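Local coordinates for Blr3880 protein (Bradyrhizobium japonicum, PDB 2OOD), which probably catalyses the zinc-dependent hydrolytic deamination of guanine to xanthine and ammonia, a step of guanine degradation, at residues D125-A129 against A130-T134. Residues are numbered along the deposited sequence; the frame is centred on the assembly and turned at random.
Sequences DALLA and AGTTT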
loop_
_atom_site.group_PDB
_atom_site.type_symbol
_atom_site.label_atom_id
_atom_site.label_comp_id
_atom_site.label_asym_id
_atom_site.label_seq_id
_atom_site.Cartn_x
_atom_site.Cartn_y
_atom_site.Cartn_z
ATOM N N ASP A 125 -6.466 -12.962 -16.340
ATOM C CA ASP A 125 -7.723 -12.671 -15.649
ATOM C C ASP A 125 -7.452 -11.631 -14.558
ATOM O O ASP A 125 -8.185 -10.658 -14.426
ATOM C CB ASP A 125 -8.318 -13.927 -14.998
ATOM C CG ASP A 125 -8.874 -14.916 -16.006
ATOM O OD1 ASP A 125 -8.967 -14.585 -17.206
ATOM O OD2 ASP A 125 -9.229 -16.035 -15.586
ATOM N N ALA A 126 -6.394 -11.842 -13.781
ATOM C CA ALA A 126 -6.034 -10.916 -12.715
ATOM C C ALA A 126 -5.777 -9.519 -13.271
ATOM O O ALA A 126 -6.168 -8.524 -12.665
ATOM C CB ALA A 126 -4.811 -11.417 -11.983
ATOM N N LEU A 127 -5.119 -9.452 -14.423
ATOM C CA LEU A 127 -4.820 -8.179 -15.057
ATOM C C LEU A 127 -6.071 -7.432 -15.499
ATOM O O LEU A 127 -6.155 -6.215 -15.359
ATOM C CB LEU A 127 -3.908 -8.385 -16.269
ATOM C CG LEU A 127 -2.419 -8.585 -15.989
ATOM C CD1 LEU A 127 -1.677 -8.771 -17.299
ATOM C CD2 LEU A 127 -1.879 -7.384 -15.235
ATOM N N LEU A 128 -7.041 -8.158 -16.040
ATOM C CA LEU A 128 -8.273 -7.542 -16.507
ATOM C C LEU A 128 -9.145 -7.071 -15.349
ATOM O O LEU A 128 -9.739 -5.993 -15.405
ATOM C CB LEU A 128 -9.051 -8.522 -17.392
ATOM C CG LEU A 128 -8.400 -8.857 -18.736
ATOM C CD1 LEU A 128 -9.184 -9.968 -19.396
ATOM C CD2 LEU A 128 -8.351 -7.629 -19.630
ATOM N N ALA A 129 -9.222 -7.883 -14.303
ATOM C CA ALA A 129 -10.018 -7.535 -13.138
ATOM C C ALA A 129 -9.347 -6.383 -12.416
ATOM O O ALA A 129 -9.936 -5.770 -11.531
ATOM C CB ALA A 129 -10.134 -8.726 -12.215
ATOM N N ALA A 130 -8.110 -6.085 -12.806
ATOM C CA ALA A 130 -7.348 -5.012 -12.180
ATOM C C ALA A 130 -7.328 -3.723 -12.994
ATOM O O ALA A 130 -6.892 -2.690 -12.501
ATOM C CB ALA A 130 -5.926 -5.478 -11.908
ATOM N N GLY A 131 -7.792 -3.783 -14.236
ATOM C CA GLY A 131 -7.816 -2.592 -15.064
ATOM C C GLY A 131 -6.726 -2.520 -16.116
ATOM O O GLY A 131 -6.713 -1.598 -16.932
ATOM N N THR A 132 -5.813 -3.488 -16.105
ATOM C CA THR A 132 -4.709 -3.524 -17.065
ATOM C C THR A 132 -5.111 -4.238 -18.339
ATOM O O THR A 132 -5.506 -5.396 -18.301
ATOM C CB THR A 132 -3.471 -4.253 -16.495
ATOM O OG1 THR A 132 -2.976 -3.547 -15.352
ATOM C CG2 THR A 132 -2.372 -4.328 -17.537
ATOM N N THR A 133 -4.998 -3.545 -19.464
ATOM C CA THR A 133 -5.341 -4.123 -20.752
ATOM C C THR A 133 -4.101 -4.422 -21.592
ATOM O O THR A 133 -4.158 -5.226 -22.519
ATOM C CB THR A 133 -6.262 -3.187 -21.547
ATOM O OG1 THR A 133 -5.639 -1.909 -21.691
ATOM C CG2 THR A 133 -7.578 -3.020 -20.840
ATOM N N THR A 134 -2.984 -3.774 -21.266
ATOM C CA THR A 134 -1.724 -3.972 -21.990
ATOM C C THR A 134 -0.571 -4.099 -21.000
ATOM O O THR A 134 -0.503 -3.360 -20.016
ATOM C CB THR A 134 -1.426 -2.789 -22.940
ATOM O OG1 THR A 134 -2.514 -2.623 -23.865
ATOM C CG2 THR A 134 -0.141 -3.032 -23.710
#
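L127 and T132 meet between helix 113-129 and strand 132-138. The carbonyl O of L127 accepts two backbone bonds. T132 N gives the shorter one, 2.8 Å to L127 O, although its N-H...O angle is only 138°. A130 N adds a weak bond to the same oxygen. L128 O takes G131 N at 3.2 Å; this donor sits above the carbonyl plane, 73° out of it. T456 OG1 also hydrogen-bonds to L128 O, and S334 OG serves A130 O. The carbonyls of L127 and L128 thus find donors among the residues that follow, A130, G131 and T132. G131 makes the reversal with a positive phi of 104°. Next to these bonds, CD2 of L127 packs on CB of T132 at 3.7 Å. With chi1 near -60°, T132 holds CG2 anti to its backbone N, and CG2 also meets L127 CD2. Earlier in the turn, the D125 carboxylate forms salt bridges with K121 and R156. Backbone hydrogen bonds join G131 and T133 to F75 of strand 70-81, which carries zinc ligands H79 and H81. This is a Schellman motif closing a helix before a strand of the amidohydrolase TIM barrel.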